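Local coordinates for protein cystathionine gamma-synthase (Xanthomonas oryzae pv. oryzae KACC 10331, PDB 6LD7) that probably uses pyridoxal 5'-phosphate to make cystathionine in the methionine biosynthesis pathway, at residues E275-H280 with A309-E314; F313-G318 with A389-A394; R323-G328 with S343-P348. The protein carries 1 engineered substitution. All coordinates share one frame; numbering follows the deposited sequence.

Contact 1 of 3, residues E275-H280 with A309-E314; sequences ELLDGH and AMMSFE
L277 meets F313 by a CH-pi contact. Its CD1 methyl lies over one face of the ring, 4.1 Å from the centroid and 28° off the ring normal. The offset carries the methyl toward the CG-CD1 bond of the ring: the shortest separation is 3.6 Å, from L277 CD1 to F313 CD1, with F313 CG next at 3.8 Å. The two side chains cross at about a right angle. F313 is placed for this by a chi1 of 77°, which sets CG between the backbone N and the carbonyl carbon.

Apolar packing adds a second partner for the same methyl: M311 SD lies 4.2 Å from L277 CD1, and the bend of the methionine chain at chi3 (62°) turns CE beyond that sulfur. L277 CD1 thus serves both M311 and F313, which point the same way from the strand, while S312 between them points away and bonds to P160 O.

At the helix end, H280 N bonds to L277 O at 3.1 Å and closes a type II turn with G279 at positive phi. L277 ends helix 259-277, which also supplies A270, I273 and A274 to M311. Strand 310-315 runs between strands 283-287 and 370-374, and the helix packs on this sheet.

Contact 2 of 3, residues F313-G318 with A389-A394; sequences FELEGG and AGLSRA
L315 reaches across to L391 and A394, and its side chain can be followed outward from the strand. The bond to its CB points toward helix 380-396, but L315 CB is still 5.8 Å from A394 CB. At L315 CG the distance to A394 CB falls to 4.3 Å. Here the chain forks. L315 CD1 lies 3.8 Å from L391 CD2 and 4.1 Å from A394 CB, so this branch touches both helix residues, whereas L315 CD2 goes to A394 CB alone, at 4.0 Å. The fork is delivered by a chi1 of -178°, which carries CG anti to the backbone N, beside the carbonyl carbon.

L391 and A394 are three residues apart and therefore about one turn from each other on the same side of the helix; the 3.0 Å bond from A394 N to G390 O is evidence that the turn is regular. L391 uses only its CD2 methyl here, and the two leucine side chains meet at an oblique angle. The contact is wholly apolar, and all three touching residues are buried.

The side chain of E316 leads away from this helix, with OE1 bonded to N284 ND2 and OE2 receiving at most a weak bond from G317 N. G317 has backbone angles suited to glycine, and G318 is the N-cap of helix 319-327.

Helix 319-327 covers another flank: A321 touches both L315 and A394, and F325 touches both L315 and L391. M282, just before strand 283-287, packs on L391 and A394. The end of strand 310-315 is thus wedged against two helices, 319-327 and 380-396, that lie on one face of the five-stranded sheet.

Contact 3 of 3, residues R323-G328 with S343-P348; sequences RAFVDG and SLIAHP
I345 sets its CD1 methyl against the rim of the F325 ring, 3.8 Å from F325 CE1. The methyl sits at the ring edge, near its plane, and so does not stack on a face. Its position beside CE1 is lopsided: F325 CD1 is 4.3 Å from I345 CD1 and F325 CZ is 4.9 Å away.

The same methyl has a second, looser neighbour in V326 CG2, at 4.2 Å, so two consecutive helix residues share one isoleucine tip. Extension explains the reach. With chi1 at -173° and chi2 at 161°, the isoleucine chain carries CD1 toward the helix; V326 CA lies 8.2 Å from I345 CA, and the side chains of F325 and V326 cover the rest.

I345 points toward the helix and A346 points away, the alternation expected of a strand covered by a helix on one face. Further along, H347 is fixed through both ring nitrogens, ND1 to S350 OG and NE2 to D368 O, and its ring meets F49 of the second subunit. L371 and L387 also touch F325, and L373 touches I345. Helix-on-sheet packing of this kind is characteristic of the small C-terminal alpha/beta domain in fold-type I pyridoxal phosphate enzymes, the superfamily to which this protein belongs.

From the N terminus, helix 259-277 comes first: contact 1 closes the loop from its end, through strand 283-287 and helix 297-303, to strand 310-315. Contact 2 opens on the last part of that strand, sharing F313 and E314 with contact 1, and closes a much longer excursion at helix 380-396. Within that excursion lies contact 3, which joins helix 319-327 to strand 344-346. The three are physically continuous. L391 CD1 reaches L277 CD2, the rings of F313 and F325 touch through their CZ atoms, and R393 NH1 probably bonds to F325 O. Together they tie three helices to one five-stranded sheet.

Contact 1 of 3, residues E275-H280 with A309-E314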
loop_
_atom_site.group_PDB
_atom_site.type_symbol
_atom_site.label_atom_id
_atom_site.label_comp_id
_atom_site.label_asym_id
_atom_site.label_seq_id
_atom_site.Cartn_x
_atom_site.Cartn_y
_atom_site.Cartn_z
ATOM N N GLU C 275 -12.253 19.277 -32.916
ATOM C CA GLU C 275 -11.959 20.231 -34.019
ATOM C C GLU C 275 -11.073 19.566 -35.104
ATOM O O GLU C 275 -11.302 19.862 -36.265
ATOM C CB GLU C 275 -11.205 21.485 -33.550
ATOM C CG GLU C 275 -12.069 22.660 -33.192
ATOM C CD GLU C 275 -11.941 23.856 -34.120
ATOM O OE1 GLU C 275 -12.033 23.644 -35.327
ATOM O OE2 GLU C 275 -11.713 25.007 -33.618
ATOM N N LEU C 276 -9.978 18.859 -34.786
ATOM C CA LEU C 276 -9.115 18.282 -35.867
ATOM C C LEU C 276 -9.922 17.223 -36.636
ATOM O O LEU C 276 -9.870 17.174 -37.859
ATOM C CB LEU C 276 -7.901 17.631 -35.231
ATOM C CG LEU C 276 -7.089 16.730 -36.156
ATOM C CD1 LEU C 276 -6.223 17.625 -37.082
ATOM C CD2 LEU C 276 -6.205 15.785 -35.350
ATOM N N LEU C 277 -10.679 16.372 -35.943
ATOM C CA LEU C 277 -11.255 15.162 -36.575
ATOM C C LEU C 277 -12.511 15.568 -37.367
ATOM O O LEU C 277 -12.749 15.020 -38.419
ATOM C CB LEU C 277 -11.612 14.105 -35.531
ATOM C CG LEU C 277 -10.439 13.500 -34.776
ATOM C CD1 LEU C 277 -10.963 12.488 -33.803
ATOM C CD2 LEU C 277 -9.406 12.861 -35.698
ATOM N N ASP C 278 -13.290 16.502 -36.894
ATOM C CA ASP C 278 -14.574 16.813 -37.549
ATOM C C ASP C 278 -14.329 17.506 -38.910
ATOM O O ASP C 278 -13.781 18.585 -38.913
ATOM C CB ASP C 278 -15.409 17.746 -36.684
ATOM C CG ASP C 278 -16.798 18.008 -37.254
ATOM O OD1 ASP C 278 -17.441 17.070 -37.763
ATOM O OD2 ASP C 278 -17.270 19.116 -37.091
ATOM N N GLY C 279 -14.798 16.911 -39.990
ATOM C CA GLY C 279 -14.555 17.386 -41.364
ATOM C C GLY C 279 -13.149 17.069 -41.878
ATOM O O GLY C 279 -12.896 17.432 -42.959
ATOM N N HIS C 280 -12.238 16.390 -41.175
ATOM C CA HIS C 280 -10.959 15.964 -41.788
ATOM C C HIS C 280 -11.306 14.992 -42.923
ATOM O O HIS C 280 -12.254 14.184 -42.796
ATOM C CB HIS C 280 -10.025 15.366 -40.746
ATOM C CG HIS C 280 -8.664 15.039 -41.242
ATOM N ND1 HIS C 280 -8.454 13.979 -42.101
ATOM C CD2 HIS C 280 -7.453 15.608 -40.993
ATOM C CE1 HIS C 280 -7.162 13.883 -42.357
ATOM N NE2 HIS C 280 -6.529 14.886 -41.713
ATOM N N ALA C 309 -14.795 13.867 -22.403
ATOM C CA ALA C 309 -13.519 13.601 -23.078
ATOM C C ALA C 309 -13.518 12.212 -23.712
ATOM O O ALA C 309 -12.451 11.731 -24.081
ATOM C CB ALA C 309 -12.403 13.842 -22.100
ATOM N N MET C 310 -14.663 11.571 -23.838
ATOM C CA MET C 310 -14.817 10.358 -24.689
ATOM C C MET C 310 -15.361 10.788 -26.046
ATOM O O MET C 310 -16.272 11.591 -26.116
ATOM C CB MET C 310 -15.810 9.359 -24.092
ATOM C CG MET C 310 -15.432 8.875 -22.671
ATOM S SD MET C 310 -13.819 8.023 -22.629
ATOM C CE MET C 310 -14.279 6.702 -23.781
ATOM N N MET C 311 -14.828 10.200 -27.078
ATOM C CA MET C 311 -15.375 10.352 -28.422
ATOM C C MET C 311 -14.977 9.144 -29.267
ATOM O O MET C 311 -14.038 8.377 -28.930
ATOM C CB MET C 311 -14.876 11.665 -29.056
ATOM C CG MET C 311 -13.494 11.632 -29.550
ATOM S SD MET C 311 -13.020 13.276 -30.278
ATOM C CE MET C 311 -13.176 14.327 -28.837
ATOM N N SER C 312 -15.727 8.971 -30.325
ATOM C CA SER C 312 -15.472 7.988 -31.393
ATOM C C SER C 312 -15.465 8.680 -32.736
ATOM O O SER C 312 -16.134 9.687 -32.874
ATOM C CB SER C 312 -16.528 6.883 -31.348
ATOM O OG SER C 312 -16.336 6.164 -30.163
ATOM N N PHE C 313 -14.870 8.029 -33.729
ATOM C CA PHE C 313 -14.803 8.513 -35.105
ATOM C C PHE C 313 -14.589 7.313 -36.042
ATOM O O PHE C 313 -13.961 6.286 -35.667
ATOM C CB PHE C 313 -13.745 9.640 -35.188
ATOM C CG PHE C 313 -12.314 9.178 -35.184
ATOM C CD1 PHE C 313 -11.677 8.925 -34.005
ATOM C CD2 PHE C 313 -11.672 8.855 -36.360
ATOM C CE1 PHE C 313 -10.396 8.426 -33.974
ATOM C CE2 PHE C 313 -10.371 8.375 -36.343
ATOM C CZ PHE C 313 -9.723 8.204 -35.150
ATOM N N GLU C 314 -15.202 7.399 -37.211
ATOM C CA GLU C 314 -15.082 6.409 -38.313
ATOM C C GLU C 314 -13.992 6.854 -39.260
ATOM O O GLU C 314 -14.090 7.947 -39.795
ATOM C CB GLU C 314 -16.392 6.300 -39.064
ATOM C CG GLU C 314 -17.378 5.515 -38.252
ATOM C CD GLU C 314 -18.781 5.520 -38.795
ATOM O OE1 GLU C 314 -19.700 5.120 -38.009
ATOM O OE2 GLU C 314 -18.923 5.905 -40.012
#

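Contact 2 of 3, residues F313-G318 with A389-A394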
loop_
_atom_site.group_PDB
_atom_site.type_symbol
_atom_site.label_atom_id
_atom_site.label_comp_id
_atom_site.label_asym_id
_atom_site.label_seq_id
_atom_site.Cartn_x
_atom_site.Cartn_y
_atom_site.Cartn_z
ATOM N N PHE C 313 -14.870 8.029 -33.729
ATOM C CA PHE C 313 -14.803 8.513 -35.105
ATOM C C PHE C 313 -14.589 7.313 -36.042
ATOM O O PHE C 313 -13.961 6.286 -35.667
ATOM C CB PHE C 313 -13.745 9.640 -35.188
ATOM C CG PHE C 313 -12.314 9.178 -35.184
ATOM C CD1 PHE C 313 -11.677 8.925 -34.005
ATOM C CD2 PHE C 313 -11.672 8.855 -36.360
ATOM C CE1 PHE C 313 -10.396 8.426 -33.974
ATOM C CE2 PHE C 313 -10.371 8.375 -36.343
ATOM C CZ PHE C 313 -9.723 8.204 -35.150
ATOM N N GLU C 314 -15.202 7.399 -37.211
ATOM C CA GLU C 314 -15.082 6.409 -38.313
ATOM C C GLU C 314 -13.992 6.854 -39.260
ATOM O O GLU C 314 -14.090 7.947 -39.795
ATOM C CB GLU C 314 -16.392 6.300 -39.064
ATOM C CG GLU C 314 -17.378 5.515 -38.252
ATOM C CD GLU C 314 -18.781 5.520 -38.795
ATOM O OE1 GLU C 314 -19.700 5.120 -38.009
ATOM O OE2 GLU C 314 -18.923 5.905 -40.012
ATOM N N LEU C 315 -12.946 6.066 -39.338
ATOM C CA LEU C 315 -11.806 6.321 -40.241
ATOM C C LEU C 315 -12.166 5.704 -41.587
ATOM O O LEU C 315 -12.800 4.671 -41.607
ATOM C CB LEU C 315 -10.590 5.669 -39.598
ATOM C CG LEU C 315 -9.289 5.838 -40.327
ATOM C CD1 LEU C 315 -8.845 7.272 -40.264
ATOM C CD2 LEU C 315 -8.268 4.944 -39.649
ATOM N N GLU C 316 -11.952 6.454 -42.632
ATOM C CA GLU C 316 -12.081 6.055 -44.048
ATOM C C GLU C 316 -11.049 4.952 -44.326
ATOM O O GLU C 316 -9.866 5.067 -43.882
ATOM C CB GLU C 316 -11.863 7.309 -44.922
ATOM C CG GLU C 316 -12.090 7.042 -46.396
ATOM C CD GLU C 316 -13.492 6.511 -46.679
ATOM O OE1 GLU C 316 -14.452 7.226 -46.310
ATOM O OE2 GLU C 316 -13.633 5.362 -47.190
ATOM N N GLY C 317 -11.430 3.977 -45.140
ATOM C CA GLY C 317 -10.499 2.959 -45.667
ATOM C C GLY C 317 -10.668 1.728 -44.833
ATOM O O GLY C 317 -11.611 1.619 -44.000
ATOM N N GLY C 318 -9.800 0.792 -44.938
ATOM C CA GLY C 318 -10.285 -0.470 -44.351
ATOM C C GLY C 318 -10.116 -0.575 -42.847
ATOM O O GLY C 318 -9.824 0.384 -42.110
ATOM N N ALA C 389 -0.353 12.282 -37.497
ATOM C CA ALA C 389 0.542 11.286 -38.166
ATOM C C ALA C 389 -0.248 9.970 -38.327
ATOM O O ALA C 389 -0.106 9.257 -39.351
ATOM C CB ALA C 389 1.871 11.141 -37.430
ATOM N N GLY C 390 -1.198 9.693 -37.442
ATOM C CA GLY C 390 -2.053 8.502 -37.615
ATOM C C GLY C 390 -2.968 8.657 -38.849
ATOM O O GLY C 390 -3.075 7.729 -39.635
ATOM N N LEU C 391 -3.574 9.818 -39.039
ATOM C CA LEU C 391 -4.496 10.053 -40.181
ATOM C C LEU C 391 -3.704 9.994 -41.509
ATOM O O LEU C 391 -4.199 9.474 -42.521
ATOM C CB LEU C 391 -5.115 11.424 -39.961
ATOM C CG LEU C 391 -6.162 11.491 -38.844
ATOM C CD1 LEU C 391 -6.622 12.922 -38.662
ATOM C CD2 LEU C 391 -7.343 10.589 -39.133
ATOM N N SER C 392 -2.450 10.422 -41.456
ATOM C CA SER C 392 -1.495 10.376 -42.587
ATOM C C SER C 392 -1.077 8.938 -42.951
ATOM O O SER C 392 -1.190 8.554 -44.128
ATOM C CB SER C 392 -0.353 11.243 -42.202
ATOM O OG SER C 392 0.573 11.208 -43.211
ATOM N N ARG C 393 -0.705 8.113 -41.977
ATOM C CA ARG C 393 -0.476 6.674 -42.246
ATOM C C ARG C 393 -1.710 6.029 -42.863
ATOM O O ARG C 393 -1.527 5.218 -43.860
ATOM C CB ARG C 393 -0.203 5.847 -41.010
ATOM C CG ARG C 393 1.180 5.990 -40.395
ATOM C CD ARG C 393 1.064 5.073 -39.131
ATOM N NE ARG C 393 1.559 6.036 -38.257
ATOM C CZ ARG C 393 1.152 6.571 -37.149
ATOM N NH1 ARG C 393 0.172 6.199 -36.375
ATOM N NH2 ARG C 393 1.909 7.579 -36.828
ATOM N N ALA C 394 -2.891 6.306 -42.313
ATOM C CA ALA C 394 -4.161 5.750 -42.845
ATOM C C ALA C 394 -4.372 6.186 -44.310
ATOM O O ALA C 394 -4.787 5.381 -45.106
ATOM C CB ALA C 394 -5.355 6.205 -42.031
#

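Contact 3 of 3, residues R323-G328 with S343-P348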
loop_
_atom_site.group_PDB
_atom_site.type_symbol
_atom_site.label_atom_id
_atom_site.label_comp_id
_atom_site.label_asym_id
_atom_site.label_seq_id
_atom_site.Cartn_x
_atom_site.Cartn_y
_atom_site.Cartn_z
ATOM N N ARG C 323 -5.398 -0.359 -39.033
ATOM C CA ARG C 323 -4.130 -0.999 -38.632
ATOM C C ARG C 323 -3.025 0.013 -38.848
ATOM O O ARG C 323 -2.141 0.136 -37.940
ATOM C CB ARG C 323 -3.772 -2.226 -39.467
ATOM C CG ARG C 323 -4.626 -3.455 -39.208
ATOM C CD ARG C 323 -4.365 -4.639 -40.175
ATOM N NE ARG C 323 -5.156 -5.794 -39.753
ATOM C CZ ARG C 323 -4.716 -6.695 -38.878
ATOM N NH1 ARG C 323 -3.516 -6.554 -38.349
ATOM N NH2 ARG C 323 -5.459 -7.719 -38.522
ATOM N N ALA C 324 -3.039 0.737 -39.971
ATOM C CA ALA C 324 -1.950 1.725 -40.199
ATOM C C ALA C 324 -2.068 2.879 -39.156
ATOM O O ALA C 324 -1.054 3.304 -38.585
ATOM C CB ALA C 324 -2.020 2.234 -41.601
ATOM N N PHE C 325 -3.286 3.361 -38.881
ATOM C CA PHE C 325 -3.508 4.499 -37.954
ATOM C C PHE C 325 -2.890 4.123 -36.597
ATOM O O PHE C 325 -2.074 4.823 -36.022
ATOM C CB PHE C 325 -5.001 4.805 -37.868
ATOM C CG PHE C 325 -5.362 5.955 -36.966
ATOM C CD1 PHE C 325 -5.444 5.795 -35.603
ATOM C CD2 PHE C 325 -5.616 7.218 -37.490
ATOM C CE1 PHE C 325 -5.732 6.889 -34.789
ATOM C CE2 PHE C 325 -5.904 8.289 -36.667
ATOM C CZ PHE C 325 -5.962 8.132 -35.320
ATOM N N VAL C 326 -3.314 2.980 -36.064
ATOM C CA VAL C 326 -3.028 2.506 -34.696
ATOM C C VAL C 326 -1.559 2.125 -34.614
ATOM O O VAL C 326 -0.973 2.302 -33.573
ATOM C CB VAL C 326 -4.010 1.347 -34.430
ATOM C CG1 VAL C 326 -3.554 0.401 -33.396
ATOM C CG2 VAL C 326 -5.377 1.922 -34.117
ATOM N N ASP C 327 -0.965 1.733 -35.727
ATOM C CA ASP C 327 0.397 1.168 -35.719
ATOM C C ASP C 327 1.349 2.136 -35.018
ATOM O O ASP C 327 1.718 1.835 -33.910
ATOM C CB ASP C 327 0.889 0.788 -37.114
ATOM C CG ASP C 327 2.135 -0.078 -37.082
ATOM O OD1 ASP C 327 2.655 -0.270 -35.993
ATOM O OD2 ASP C 327 2.560 -0.543 -38.149
ATOM N N GLY C 328 1.823 3.226 -35.550
ATOM C CA GLY C 328 2.789 3.940 -34.651
ATOM C C GLY C 328 2.270 5.049 -33.700
ATOM O O GLY C 328 3.046 5.984 -33.435
ATOM N N SER C 343 -3.987 8.917 -22.269
ATOM C CA SER C 343 -4.870 8.728 -23.455
ATOM C C SER C 343 -4.843 7.247 -23.889
ATOM O O SER C 343 -3.753 6.625 -23.960
ATOM C CB SER C 343 -4.496 9.634 -24.557
ATOM O OG SER C 343 -4.639 11.023 -24.212
ATOM N N LEU C 344 -6.023 6.732 -24.208
ATOM C CA LEU C 344 -6.210 5.359 -24.690
ATOM C C LEU C 344 -6.979 5.411 -25.992
ATOM O O LEU C 344 -7.753 6.340 -26.213
ATOM C CB LEU C 344 -7.035 4.596 -23.658
ATOM C CG LEU C 344 -6.445 4.486 -22.250
ATOM C CD1 LEU C 344 -7.295 3.613 -21.362
ATOM C CD2 LEU C 344 -5.045 3.938 -22.246
ATOM N N ILE C 345 -6.749 4.433 -26.834
ATOM C CA ILE C 345 -7.557 4.139 -28.039
ATOM C C ILE C 345 -8.033 2.689 -27.980
ATOM O O ILE C 345 -7.286 1.806 -27.449
ATOM C CB ILE C 345 -6.721 4.433 -29.284
ATOM C CG1 ILE C 345 -7.585 4.298 -30.528
ATOM C CG2 ILE C 345 -5.429 3.595 -29.344
ATOM C CD1 ILE C 345 -6.969 5.003 -31.708
ATOM N N ALA C 346 -9.260 2.446 -28.446
ATOM C CA ALA C 346 -9.859 1.102 -28.560
ATOM C C ALA C 346 -10.554 1.022 -29.917
ATOM O O ALA C 346 -10.993 2.079 -30.427
ATOM C CB ALA C 346 -10.824 0.843 -27.425
ATOM N N HIS C 347 -10.529 -0.156 -30.519
ATOM C CA HIS C 347 -11.226 -0.514 -31.791
ATOM C C HIS C 347 -12.435 -1.384 -31.459
ATOM O O HIS C 347 -12.255 -2.569 -31.193
ATOM C CB HIS C 347 -10.216 -1.195 -32.708
ATOM C CG HIS C 347 -10.802 -1.595 -34.017
ATOM N ND1 HIS C 347 -10.977 -2.944 -34.379
ATOM C CD2 HIS C 347 -11.382 -0.845 -34.979
ATOM C CE1 HIS C 347 -11.551 -2.977 -35.583
ATOM N NE2 HIS C 347 -11.786 -1.692 -35.983
ATOM N N PRO C 348 -13.671 -0.840 -31.323
ATOM C CA PRO C 348 -14.784 -1.674 -30.854
ATOM C C PRO C 348 -14.988 -3.030 -31.579
ATOM O O PRO C 348 -15.206 -4.063 -30.950
ATOM C CB PRO C 348 -15.939 -0.700 -30.981
ATOM C CG PRO C 348 -15.299 0.671 -30.607
ATOM C CD PRO C 348 -14.009 0.595 -31.411
#